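Local coordinates for protein endo-alpha-mannosidase (Bacteroides thetaiotaomicron, PDB 4ACY) that acts as an endo-alpha-mannosidase of glycoside hydrolase family 99, probably cutting internal alpha-mannosidic linkages in chains of the N-glycan type, at residues Q162-N167 with A204-A209; P235-A240 with H273-I278; N328-G333 with E337-K342. One frame throughout, in Å; residues are numbered along the deposited sequence.

All three contacts belong to one (beta/alpha)8 barrel. Interactions 1 and 2 are neighbours on its outer wall, their centres about 16 Å apart. Helix 200-207 takes part in interaction 1 and also touches the 235-240 segment of interaction 2: F207 CB packs 3.4 Å from A240 O, and A204 CB 3.7 Å from T239 O. Interaction 3 lies across the chain's centre, in the loop after the last strand, 322-324, its centre about 35 Å from that of interaction 1 and about 33 Å from that of interaction 2. Its loop follows the C-terminal end of a barrel strand, where TIM-barrel enzymes carry their active sites, so it is probably the contact nearest the substrate site.

Interaction 1: Q162-N167 with A204-A209; sequences QTVREN and AKLFAA
The guanidinium of R165 and the ring of F207 are the flat groups on the two sides of L206. L206 CD1 stands obliquely to the guanidinium, while L206 CG sits 3.7 Å above one face of the F207 ring, displaced toward its rim; the same phenylalanine also stacks with F224 of strand 223-227. What really carries the contact is aliphatic. L206 CG lies anti to the backbone N (chi1 -179°), which drives the isobutyl group at helix 161-175 and splits it between two neighbours. One methyl, CD1, lies alongside the start of the arginine chain, 3.6 Å from R165 CB and 3.7 Å from R165 CG, and is still within 4.0 Å of R165 CD. The other, CD2, goes to V164, meeting its CG1 at 3.9 Å, with the two side chains crossing at about a right angle.

These are adjacent outer helices of the TIM barrel: helix 161-175 follows strand 148-153, helix 200-207 comes after strand 189-192, and L206 reaches from helix 200-207 onto the side of helix 161-175. The arginine runs extended from CG to NE past the leucine to reach the turn beyond helix 200-207, where NE donates to I213 O and NH2 to S214 O. Its stem is thus apolar packing and its head ties down backbone carbonyls. The two backbones come nearest at this same pair, with R165 CA 7.2 Å from L206 CA, and the main chain of L206 is hydrogen-bonded to that of V215.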
ATOM      1  N   GLN A 162      12.699  15.989  -9.747  1.00 21.70           N
ATOM      2  CA  GLN A 162      12.019  16.626 -10.879  1.00 22.53           C
ATOM      3  C   GLN A 162      10.872  15.795 -11.450  1.00 21.84           C
ATOM      4  O   GLN A 162       9.802  16.323 -11.717  1.00 21.57           O
ATOM      5  CB  GLN A 162      13.008  17.018 -11.994  1.00 23.83           C
ATOM      6  CG  GLN A 162      12.361  17.693 -13.220  1.00 25.70           C
ATOM      7  CD  GLN A 162      11.560  18.959 -12.872  1.00 27.28           C
ATOM      8  OE1 GLN A 162      11.981  19.784 -12.047  1.00 29.56           O
ATOM      9  NE2 GLN A 162      10.403  19.111 -13.500  1.00 28.17           N
ATOM     10  N   THR A 163      11.078  14.494 -11.633  1.00 21.34           N
ATOM     11  CA  THR A 163      10.022  13.691 -12.245  1.00 20.31           C
ATOM     12  C   THR A 163       8.919  13.394 -11.216  1.00 19.36           C
ATOM     13  O   THR A 163       7.751  13.250 -11.572  1.00 19.35           O
ATOM     14  CB  THR A 163      10.548  12.405 -12.920  1.00 20.61           C
ATOM     15  OG1 THR A 163      11.193  11.584 -11.950  1.00 21.04           O
ATOM     16  CG2 THR A 163      11.549  12.752 -14.053  1.00 21.21           C
ATOM     17  N   VAL A 164       9.287  13.345  -9.941  1.00 19.28           N
ATOM     18  CA  VAL A 164       8.259  13.249  -8.884  1.00 18.78           C
ATOM     19  C   VAL A 164       7.395  14.524  -8.915  1.00 18.95           C
ATOM     20  O   VAL A 164       6.170  14.438  -8.877  1.00 18.62           O
ATOM     21  CB  VAL A 164       8.864  12.966  -7.491  1.00 18.51           C
ATOM     22  CG1 VAL A 164       7.813  13.122  -6.372  1.00 18.29           C
ATOM     23  CG2 VAL A 164       9.481  11.558  -7.458  1.00 18.49           C
ATOM     24  N   ARG A 165       8.027  15.696  -9.035  1.00 19.44           N
ATOM     25  CA  ARG A 165       7.265  16.943  -9.170  1.00 20.03           C
ATOM     26  C   ARG A 165       6.273  16.858 -10.317  1.00 19.80           C
ATOM     27  O   ARG A 165       5.108  17.198 -10.159  1.00 19.20           O
ATOM     28  CB  ARG A 165       8.178  18.167  -9.353  1.00 20.39           C
ATOM     29  CG  ARG A 165       7.442  19.484  -9.055  1.00 21.69           C
ATOM     30  CD  ARG A 165       8.313  20.703  -9.334  1.00 23.14           C
ATOM     31  NE  ARG A 165       7.870  21.902  -8.595  1.00 23.84           N
ATOM     32  CZ  ARG A 165       6.817  22.659  -8.900  1.00 23.92           C
ATOM     33  NH1 ARG A 165       6.041  22.377  -9.938  1.00 24.69           N
ATOM     34  NH2 ARG A 165       6.527  23.713  -8.145  1.00 24.15           N
ATOM     35  N   GLU A 166       6.731  16.372 -11.468  1.00 20.15           N
ATOM     36  CA  GLU A 166       5.876  16.286 -12.649  1.00 20.90           C
ATOM     37  C   GLU A 166       4.689  15.366 -12.401  1.00 20.09           C
ATOM     38  O   GLU A 166       3.574  15.611 -12.885  1.00 19.57           O
ATOM     39  CB  GLU A 166       6.672  15.798 -13.860  1.00 22.14           C
ATOM     40  CG  GLU A 166       7.786  16.755 -14.301  1.00 24.47           C
ATOM     41  CD  GLU A 166       8.770  16.122 -15.283  1.00 26.46           C
ATOM     42  OE1 GLU A 166       8.576  14.956 -15.688  1.00 28.89           O
ATOM     43  OE2 GLU A 166       9.756  16.791 -15.638  1.00 28.17           O
ATOM     44  N   ASN A 167       4.939  14.297 -11.648  1.00 19.72           N
ATOM     45  CA  ASN A 167       3.868  13.359 -11.296  1.00 19.34           C
ATOM     46  C   ASN A 167       2.860  13.904 -10.303  1.00 19.17           C
ATOM     47  O   ASN A 167       1.662  13.625 -10.427  1.00 18.60           O
ATOM     48  CB  ASN A 167       4.439  12.030 -10.812  1.00 19.24           C
ATOM     49  CG  ASN A 167       4.795  11.124 -11.963  1.00 19.14           C
ATOM     50  OD1 ASN A 167       3.957  10.373 -12.451  1.00 19.09           O
ATOM     51  ND2 ASN A 167       6.036  11.225 -12.435  1.00 18.98           N
ATOM     52  N   ALA A 204      15.059  17.808  -0.659  1.00 21.57           N
ATOM     53  CA  ALA A 204      14.912  19.166  -0.113  1.00 21.76           C
ATOM     54  C   ALA A 204      14.662  20.213  -1.199  1.00 22.34           C
ATOM     55  O   ALA A 204      13.974  21.207  -0.960  1.00 21.99           O
ATOM     56  CB  ALA A 204      16.116  19.536   0.747  1.00 21.94           C
ATOM     57  N   LYS A 205      15.195  19.978  -2.398  1.00 22.84           N
ATOM     58  CA  LYS A 205      14.946  20.871  -3.536  1.00 23.00           C
ATOM     59  C   LYS A 205      13.462  20.948  -3.884  1.00 22.77           C
ATOM     60  O   LYS A 205      12.978  21.955  -4.401  1.00 23.52           O
ATOM     61  CB  LYS A 205      15.736  20.410  -4.759  1.00 23.85           C
ATOM     62  CG  LYS A 205      17.240  20.536  -4.574  1.00 25.08           C
ATOM     63  CD  LYS A 205      17.984  19.908  -5.726  1.00 26.04           C
ATOM     64  CE  LYS A 205      19.463  20.238  -5.640  1.00 27.09           C
ATOM     65  NZ  LYS A 205      20.186  19.492  -6.710  1.00 28.08           N
ATOM     66  N   LEU A 206      12.759  19.854  -3.613  1.00 21.34           N
ATOM     67  CA  LEU A 206      11.340  19.726  -3.899  1.00 20.82           C
ATOM     68  C   LEU A 206      10.464  20.084  -2.688  1.00 20.10           C
ATOM     69  O   LEU A 206       9.383  20.659  -2.858  1.00 20.12           O
ATOM     70  CB  LEU A 206      11.044  18.281  -4.356  1.00 20.77           C
ATOM     71  CG  LEU A 206       9.605  17.952  -4.732  1.00 20.88           C
ATOM     72  CD1 LEU A 206       9.213  18.788  -5.934  1.00 21.68           C
ATOM     73  CD2 LEU A 206       9.443  16.453  -5.033  1.00 20.98           C
ATOM     74  N   PHE A 207      10.935  19.765  -1.479  1.00 20.03           N
ATOM     75  CA  PHE A 207      10.087  19.838  -0.281  1.00 20.26           C
ATOM     76  C   PHE A 207      10.442  20.938   0.735  1.00 20.86           C
ATOM     77  O   PHE A 207       9.654  21.213   1.635  1.00 19.98           O
ATOM     78  CB  PHE A 207      10.035  18.480   0.440  1.00 20.13           C
ATOM     79  CG  PHE A 207       9.410  17.370  -0.364  1.00 20.20           C
ATOM     80  CD1 PHE A 207       8.274  17.591  -1.142  1.00 20.21           C
ATOM     81  CD2 PHE A 207       9.946  16.079  -0.308  1.00 20.07           C
ATOM     82  CE1 PHE A 207       7.688  16.550  -1.870  1.00 20.38           C
ATOM     83  CE2 PHE A 207       9.361  15.034  -1.034  1.00 19.96           C
ATOM     84  CZ  PHE A 207       8.241  15.274  -1.818  1.00 20.03           C
ATOM     85  N   ALA A 208      11.631  21.532   0.631  1.00 21.74           N
ATOM     86  CA  ALA A 208      11.960  22.704   1.462  1.00 23.29           C
ATOM     87  C   ALA A 208      11.233  23.929   0.920  1.00 23.81           C
ATOM     88  O   ALA A 208      11.049  24.067  -0.289  1.00 23.77           O
ATOM     89  CB  ALA A 208      13.467  22.949   1.503  1.00 23.46           C
ATOM     90  N   ALA A 209      10.809  24.818   1.814  1.00 25.74           N
ATOM     91  CA  ALA A 209      10.121  26.050   1.406  1.00 27.17           C
ATOM     92  C   ALA A 209      10.932  26.809   0.346  1.00 28.30           C
ATOM     93  O   ALA A 209      10.386  27.238  -0.667  1.00 29.91           O
ATOM     94  CB  ALA A 209       9.849  26.936   2.622  1.00 27.94           C
TER

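Interaction 2: P235-A240 with H273-I278; sequences PDIETA and HNKLFI
K275 reaches across to I237 and E238 with a long, once-bent chain. From CB its CG leaves anti to the carbonyl carbon (chi1 -60°), and the chain's single bend, at chi2, lays the remaining methylenes out toward helix 235-239, with W269 of helix 263-272 also against this side chain. CD passes I237 CG2 at 4.3 Å, a loose apolar touch. CE comes next, 4.1 Å from E238 CA, so the lysine runs over the helix backbone where the glutamate branches off. NZ ends at one carbonyl and one water: it donates to M242 O and, at 2.8 Å, to water 1, which passes a hydrogen on to E238 O, also at 2.8 Å.

The E238 side chain heads for H273 instead. H273 ND1 donates to E238 OE1 over 2.8 Å, using the syn side of the oxygen. The bond is bent, 142° at the hydrogen, and the carboxylate and ring planes stand 87° apart. H273 is the first residue beyond helix 263-272, which closes in a Schellman motif with N274 at C-prime, and its ring stacks on W269. The contact therefore joins the short helix 235-239 to the turn leading into barrel strand 276-281.

A histidine-carboxylate pair of this kind would tend to favour a protonated ring. The lysine makes no salt bridge with the same glutamate, since K275 NZ is 5.6 Å from E238 OE2; its charge probably adds only a diffuse attraction, while its directed bonds go to a carbonyl and a water.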
ATOM      1  N   PRO A 235      16.082  11.211  11.190  1.00 23.35           N
ATOM      2  CA  PRO A 235      16.529  12.565  10.826  1.00 23.34           C
ATOM      3  C   PRO A 235      16.549  12.848   9.322  1.00 23.75           C
ATOM      4  O   PRO A 235      16.428  14.015   8.920  1.00 24.11           O
ATOM      5  CB  PRO A 235      17.958  12.624  11.395  1.00 23.41           C
ATOM      6  CG  PRO A 235      17.906  11.740  12.573  1.00 23.33           C
ATOM      7  CD  PRO A 235      16.981  10.599  12.192  1.00 23.77           C
ATOM      8  N   ASP A 236      16.690  11.804   8.494  1.00 23.41           N
ATOM      9  CA  ASP A 236      16.677  12.000   7.043  1.00 23.28           C
ATOM     10  C   ASP A 236      15.319  12.514   6.579  1.00 22.77           C
ATOM     11  O   ASP A 236      15.242  13.218   5.587  1.00 22.45           O
ATOM     12  CB  ASP A 236      17.025  10.718   6.275  1.00 24.56           C
ATOM     13  CG  ASP A 236      18.457  10.263   6.497  1.00 25.77           C
ATOM     14  OD1 ASP A 236      19.280  11.061   6.980  1.00 25.91           O
ATOM     15  OD2 ASP A 236      18.750   9.086   6.192  1.00 26.67           O
ATOM     16  N   ILE A 237      14.255  12.130   7.284  1.00 22.81           N
ATOM     17  CA  ILE A 237      12.910  12.647   6.983  1.00 23.19           C
ATOM     18  C   ILE A 237      12.903  14.169   7.138  1.00 23.99           C
ATOM     19  O   ILE A 237      12.351  14.885   6.304  1.00 23.19           O
ATOM     20  CB  ILE A 237      11.804  11.992   7.868  1.00 23.23           C
ATOM     21  CG1 ILE A 237      11.719  10.471   7.625  1.00 23.23           C
ATOM     22  CG2 ILE A 237      10.446  12.697   7.665  1.00 22.40           C
ATOM     23  CD1 ILE A 237      11.458  10.053   6.159  1.00 23.64           C
ATOM     24  N   GLU A 238      13.553  14.648   8.196  1.00 25.30           N
ATOM     25  CA  GLU A 238      13.605  16.070   8.497  1.00 26.16           C
ATOM     26  C   GLU A 238      14.485  16.821   7.486  1.00 25.31           C
ATOM     27  O   GLU A 238      14.104  17.880   6.983  1.00 25.40           O
ATOM     28  CB  GLU A 238      14.070  16.277   9.950  1.00 29.10           C
ATOM     29  CG  GLU A 238      14.254  17.730  10.340  1.00 32.43           C
ATOM     30  CD  GLU A 238      13.930  18.023  11.798  1.00 34.70           C
ATOM     31  OE1 GLU A 238      14.111  17.146  12.676  1.00 36.54           O
ATOM     32  OE2 GLU A 238      13.488  19.161  12.060  1.00 37.26           O
ATOM     33  N   THR A 239      15.650  16.261   7.175  1.00 24.31           N
ATOM     34  CA  THR A 239      16.550  16.850   6.188  1.00 23.89           C
ATOM     35  C   THR A 239      15.912  16.907   4.800  1.00 23.11           C
ATOM     36  O   THR A 239      16.123  17.858   4.041  1.00 23.21           O
ATOM     37  CB  THR A 239      17.876  16.073   6.123  1.00 24.67           C
ATOM     38  OG1 THR A 239      18.441  16.029   7.438  1.00 25.56           O
ATOM     39  CG2 THR A 239      18.853  16.738   5.157  1.00 25.33           C
ATOM     40  N   ALA A 240      15.129  15.877   4.480  1.00 21.51           N
ATOM     41  CA  ALA A 240      14.425  15.822   3.206  1.00 20.99           C
ATOM     42  C   ALA A 240      13.236  16.785   3.166  1.00 20.55           C
ATOM     43  O   ALA A 240      12.657  17.007   2.101  1.00 20.33           O
ATOM     44  CB  ALA A 240      13.951  14.391   2.933  1.00 20.72           C
ATOM     45  N   HIS A 273       9.240  16.018  16.541  1.00 26.89           N
ATOM     46  CA  HIS A 273       9.785  16.643  15.335  1.00 26.66           C
ATOM     47  C   HIS A 273       8.739  17.174  14.351  1.00 26.88           C
ATOM     48  O   HIS A 273       9.062  17.478  13.193  1.00 27.12           O
ATOM     49  CB  HIS A 273      10.760  15.683  14.651  1.00 26.58           C
ATOM     50  CG  HIS A 273      12.014  15.471  15.433  1.00 26.64           C
ATOM     51  ND1 HIS A 273      13.172  16.178  15.185  1.00 26.99           N
ATOM     52  CD2 HIS A 273      12.273  14.682  16.501  1.00 26.69           C
ATOM     53  CE1 HIS A 273      14.102  15.806  16.046  1.00 26.79           C
ATOM     54  NE2 HIS A 273      13.583  14.902  16.857  1.00 27.01           N
ATOM     55  N   ASN A 274       7.505  17.309  14.833  1.00 26.95           N
ATOM     56  CA  ASN A 274       6.371  17.787  14.025  1.00 27.30           C
ATOM     57  C   ASN A 274       6.178  17.011  12.710  1.00 26.07           C
ATOM     58  O   ASN A 274       5.954  17.604  11.641  1.00 25.80           O
ATOM     59  CB  ASN A 274       6.482  19.301  13.753  1.00 29.37           C
ATOM     60  CG  ASN A 274       5.136  19.941  13.439  1.00 31.05           C
ATOM     61  OD1 ASN A 274       4.094  19.518  13.949  1.00 33.48           O
ATOM     62  ND2 ASN A 274       5.153  20.968  12.596  1.00 32.51           N
ATOM     63  N   LYS A 275       6.290  15.688  12.797  1.00 24.19           N
ATOM     64  CA  LYS A 275       6.120  14.816  11.623  1.00 23.28           C
ATOM     65  C   LYS A 275       4.981  13.829  11.865  1.00 22.46           C
ATOM     66  O   LYS A 275       4.631  13.550  13.013  1.00 22.70           O
ATOM     67  CB  LYS A 275       7.419  14.044  11.315  1.00 22.71           C
ATOM     68  CG  LYS A 275       8.646  14.911  10.997  1.00 22.98           C
ATOM     69  CD  LYS A 275       8.427  15.824   9.780  1.00 23.48           C
ATOM     70  CE  LYS A 275       9.666  16.651   9.479  1.00 23.31           C
ATOM     71  NZ  LYS A 275       9.438  17.728   8.462  1.00 23.53           N
ATOM     72  N   LEU A 276       4.411  13.293  10.783  1.00 22.08           N
ATOM     73  CA  LEU A 276       3.363  12.293  10.883  1.00 21.13           C
ATOM     74  C   LEU A 276       3.947  10.907  10.749  1.00 20.50           C
ATOM     75  O   LEU A 276       4.549  10.587   9.724  1.00 21.18           O
ATOM     76  CB  LEU A 276       2.320  12.485   9.785  1.00 22.33           C
ATOM     77  CG  LEU A 276       1.397  13.700   9.861  1.00 22.91           C
ATOM     78  CD1 LEU A 276       0.502  13.660   8.639  1.00 23.43           C
ATOM     79  CD2 LEU A 276       0.554  13.661  11.134  1.00 22.74           C
ATOM     80  N   PHE A 277       3.773  10.099  11.786  1.00 18.82           N
ATOM     81  CA  PHE A 277       4.136   8.681  11.742  1.00 18.17           C
ATOM     82  C   PHE A 277       2.933   7.871  11.278  1.00 17.66           C
ATOM     83  O   PHE A 277       1.854   7.925  11.894  1.00 17.82           O
ATOM     84  CB  PHE A 277       4.587   8.231  13.134  1.00 18.07           C
ATOM     85  CG  PHE A 277       4.752   6.738  13.303  1.00 17.98           C
ATOM     86  CD1 PHE A 277       5.348   5.939  12.313  1.00 17.81           C
ATOM     87  CD2 PHE A 277       4.336   6.134  14.488  1.00 17.96           C
ATOM     88  CE1 PHE A 277       5.508   4.570  12.522  1.00 17.89           C
ATOM     89  CE2 PHE A 277       4.497   4.783  14.704  1.00 17.93           C
ATOM     90  CZ  PHE A 277       5.092   3.994  13.721  1.00 17.84           C
ATOM     91  N   ILE A 278       3.119   7.109  10.199  1.00 16.97           N
ATOM     92  CA  ILE A 278       2.038   6.257   9.700  1.00 16.52           C
ATOM     93  C   ILE A 278       2.530   4.807   9.652  1.00 16.46           C
ATOM     94  O   ILE A 278       3.109   4.390   8.655  1.00 17.04           O
ATOM     95  CB  ILE A 278       1.523   6.724   8.293  1.00 16.10           C
ATOM     96  CG1 ILE A 278       1.238   8.243   8.306  1.00 16.16           C
ATOM     97  CG2 ILE A 278       0.300   5.881   7.873  1.00 16.45           C
ATOM     98  CD1 ILE A 278       0.607   8.742   7.020  1.00 16.14           C
TER
HETATM   99  O   HOH W   1      11.847  19.049   8.050  1.00 32.43           O

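Interaction 3: N328-G333 with E337-K342; sequences NEWHEG and EPAVSK
W330 turns the edge of its indole, and neither face, to E337, P338 and A339. The ring and the E337 carboxylate are 67° apart, and W330 NE1 donates to E337 OE1 at 2.9 Å, close to the indole plane but from above the carboxylate plane, with 155° at the hydrogen. Extended beyond CG, the glutamate runs across the end of the ring, its CB 3.7 Å from W330 CZ2. Further along the same edge W330 CH2 meets P338 O at 3.4 Å and A339 CB at 3.8 Å. N328 slants past, bringing its CB 3.2 Å from E337 OE1. That oxygen also hydrogen-bonds Y97 OH, the hydroxyl that N328 ND2 engages too, and N328 OD1 takes the N-H of Y47. An alanine in place of W330 takes away the indole N-H, which would probably leave E337 OE1 only Y97 of these two partners and open a gap beside A339.

The contact ties together two parts of the loop after strand 322-324, the eighth of the barrel, at the end where TIM-barrel enzymes carry their active sites. Helix 102-115 packs against them, H108 touching N328 and E337, and M111 touching E337 and P338.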
ATOM      1  N   ASN A 328      -4.461  -5.576  -1.587  1.00 13.07           N
ATOM      2  CA  ASN A 328      -4.383  -6.592  -2.630  1.00 13.08           C
ATOM      3  C   ASN A 328      -3.024  -6.720  -3.300  1.00 12.64           C
ATOM      4  O   ASN A 328      -2.934  -6.772  -4.534  1.00 12.66           O
ATOM      5  CB  ASN A 328      -5.482  -6.390  -3.695  1.00 13.01           C
ATOM      6  CG  ASN A 328      -5.341  -5.079  -4.466  1.00 13.21           C
ATOM      7  OD1 ASN A 328      -4.725  -4.116  -3.987  1.00 13.50           O
ATOM      8  ND2 ASN A 328      -5.928  -5.037  -5.673  1.00 13.22           N
ATOM      9  N   GLU A 329      -1.979  -6.786  -2.482  1.00 13.28           N
ATOM     10  CA  GLU A 329      -0.655  -7.142  -3.005  1.00 13.29           C
ATOM     11  C   GLU A 329      -0.573  -8.663  -2.910  1.00 13.50           C
ATOM     12  O   GLU A 329       0.007  -9.222  -1.968  1.00 13.61           O
ATOM     13  CB  GLU A 329       0.454  -6.466  -2.191  1.00 13.37           C
ATOM     14  CG  GLU A 329       1.639  -5.917  -3.040  1.00 13.51           C
ATOM     15  CD  GLU A 329       2.393  -6.977  -3.856  1.00 13.97           C
ATOM     16  OE1 GLU A 329       1.886  -8.100  -4.035  1.00 13.56           O
ATOM     17  OE2 GLU A 329       3.514  -6.664  -4.351  1.00 14.12           O
ATOM     18  N   TRP A 330      -1.207  -9.319  -3.881  1.00 13.79           N
ATOM     19  CA  TRP A 330      -1.334 -10.767  -3.898  1.00 13.63           C
ATOM     20  C   TRP A 330       0.019 -11.452  -3.983  1.00 13.89           C
ATOM     21  O   TRP A 330       0.214 -12.511  -3.367  1.00 14.03           O
ATOM     22  CB  TRP A 330      -2.277 -11.222  -5.032  1.00 13.89           C
ATOM     23  CG  TRP A 330      -3.714 -10.935  -4.694  1.00 14.05           C
ATOM     24  CD1 TRP A 330      -4.418  -9.809  -5.001  1.00 14.20           C
ATOM     25  CD2 TRP A 330      -4.609 -11.776  -3.935  1.00 14.25           C
ATOM     26  NE1 TRP A 330      -5.699  -9.899  -4.506  1.00 14.21           N
ATOM     27  CE2 TRP A 330      -5.838 -11.087  -3.836  1.00 14.26           C
ATOM     28  CE3 TRP A 330      -4.486 -13.039  -3.329  1.00 14.50           C
ATOM     29  CZ2 TRP A 330      -6.953 -11.627  -3.168  1.00 14.32           C
ATOM     30  CZ3 TRP A 330      -5.594 -13.572  -2.665  1.00 14.39           C
ATOM     31  CH2 TRP A 330      -6.809 -12.857  -2.590  1.00 14.52           C
ATOM     32  N   HIS A 331       0.968 -10.847  -4.702  1.00 14.02           N
ATOM     33  CA  HIS A 331       2.268 -11.514  -4.885  1.00 14.12           C
ATOM     34  C   HIS A 331       2.957 -11.716  -3.562  1.00 13.73           C
ATOM     35  O   HIS A 331       3.742 -12.650  -3.416  1.00 14.34           O
ATOM     36  CB  HIS A 331       3.219 -10.720  -5.785  1.00 14.14           C
ATOM     37  CG  HIS A 331       2.616 -10.270  -7.073  1.00 15.00           C
ATOM     38  ND1 HIS A 331       2.090 -11.143  -8.002  1.00 15.30           N
ATOM     39  CD2 HIS A 331       2.493  -9.033  -7.599  1.00 15.03           C
ATOM     40  CE1 HIS A 331       1.638 -10.453  -9.038  1.00 15.45           C
ATOM     41  NE2 HIS A 331       1.883  -9.171  -8.822  1.00 15.60           N
ATOM     42  N   GLU A 332       2.671 -10.843  -2.597  1.00 13.54           N
ATOM     43  CA  GLU A 332       3.390 -10.862  -1.329  1.00 13.14           C
ATOM     44  C   GLU A 332       2.579 -11.436  -0.173  1.00 13.24           C
ATOM     45  O   GLU A 332       3.048 -11.478   0.960  1.00 12.60           O
ATOM     46  CB  GLU A 332       3.907  -9.462  -0.990  1.00 13.64           C
ATOM     47  CG  GLU A 332       4.965  -9.025  -2.001  1.00 13.84           C
ATOM     48  CD  GLU A 332       5.654  -7.738  -1.645  1.00 14.47           C
ATOM     49  OE1 GLU A 332       5.079  -6.914  -0.888  1.00 15.10           O
ATOM     50  OE2 GLU A 332       6.771  -7.516  -2.186  1.00 14.40           O
ATOM     51  N   GLY A 333       1.379 -11.913  -0.484  1.00 12.99           N
ATOM     52  CA  GLY A 333       0.579 -12.632   0.513  1.00 13.30           C
ATOM     53  C   GLY A 333       0.167 -11.740   1.664  1.00 13.43           C
ATOM     54  O   GLY A 333      -0.044 -12.207   2.786  1.00 14.25           O
ATOM     55  N   GLU A 337      -7.885  -8.703   1.022  1.00 14.48           N
ATOM     56  CA  GLU A 337      -8.895  -9.074   0.019  1.00 14.65           C
ATOM     57  C   GLU A 337      -9.291 -10.550   0.174  1.00 15.04           C
ATOM     58  O   GLU A 337      -8.437 -11.407   0.477  1.00 14.89           O
ATOM     59  CB  GLU A 337      -8.422  -8.778  -1.402  1.00 14.68           C
ATOM     60  CG  GLU A 337      -9.541  -8.964  -2.428  1.00 14.64           C
ATOM     61  CD  GLU A 337      -9.158  -8.683  -3.838  1.00 15.30           C
ATOM     62  OE1 GLU A 337      -8.010  -8.242  -4.109  1.00 15.21           O
ATOM     63  OE2 GLU A 337     -10.033  -8.902  -4.708  1.00 15.02           O
ATOM     64  N   PRO A 338     -10.598 -10.849   0.030  1.00 15.01           N
ATOM     65  CA  PRO A 338     -11.026 -12.232   0.225  1.00 15.35           C
ATOM     66  C   PRO A 338     -10.317 -13.229  -0.670  1.00 15.39           C
ATOM     67  O   PRO A 338     -10.178 -13.000  -1.865  1.00 15.35           O
ATOM     68  CB  PRO A 338     -12.524 -12.178  -0.125  1.00 15.41           C
ATOM     69  CG  PRO A 338     -12.921 -10.820   0.305  1.00 15.51           C
ATOM     70  CD  PRO A 338     -11.749  -9.923  -0.028  1.00 15.44           C
ATOM     71  N   ALA A 339      -9.904 -14.337  -0.062  1.00 15.76           N
ATOM     72  CA  ALA A 339      -9.226 -15.429  -0.746  1.00 16.34           C
ATOM     73  C   ALA A 339     -10.078 -16.688  -0.568  1.00 16.56           C
ATOM     74  O   ALA A 339     -10.807 -16.799   0.417  1.00 16.94           O
ATOM     75  CB  ALA A 339      -7.839 -15.628  -0.133  1.00 16.07           C
ATOM     76  N   VAL A 340      -9.968 -17.620  -1.509  1.00 17.05           N
ATOM     77  CA  VAL A 340     -10.739 -18.882  -1.467  1.00 17.65           C
ATOM     78  C   VAL A 340      -9.830 -20.103  -1.543  1.00 18.31           C
ATOM     79  O   VAL A 340      -8.700 -20.016  -2.041  1.00 17.87           O
ATOM     80  CB  VAL A 340     -11.766 -18.959  -2.635  1.00 17.58           C
ATOM     81  CG1 VAL A 340     -12.797 -17.854  -2.490  1.00 17.62           C
ATOM     82  CG2 VAL A 340     -11.074 -18.873  -4.014  1.00 17.73           C
ATOM     83  N   SER A 341     -10.319 -21.250  -1.069  1.00 18.96           N
ATOM     84  CA  SER A 341      -9.597 -22.501  -1.269  0.50 19.41           C
ATOM     85  C   SER A 341      -9.520 -22.795  -2.766  1.00 19.78           C
ATOM     86  O   SER A 341     -10.487 -22.564  -3.512  1.00 20.01           O
ATOM     87  CB  SER A 341     -10.284 -23.643  -0.523  0.50 19.46           C
ATOM     88  OG  SER A 341     -11.671 -23.666  -0.805  0.50 19.35           O
ATOM     89  N   LYS A 342      -8.359 -23.280  -3.209  1.00 20.35           N
ATOM     90  CA  LYS A 342      -8.114 -23.543  -4.623  0.50 21.00           C
ATOM     91  C   LYS A 342      -6.910 -24.457  -4.779  1.00 21.67           C
ATOM     92  O   LYS A 342      -5.919 -24.318  -4.051  1.00 20.88           O
ATOM     93  CB  LYS A 342      -7.858 -22.233  -5.384  0.50 21.24           C
ATOM     94  CG  LYS A 342      -7.817 -22.350  -6.918  0.50 21.35           C
ATOM     95  CD  LYS A 342      -9.175 -22.739  -7.494  0.50 21.74           C
ATOM     96  CE  LYS A 342      -9.351 -22.216  -8.912  0.50 22.10           C
ATOM     97  NZ  LYS A 342     -10.780 -22.277  -9.336  0.50 22.64           N
TER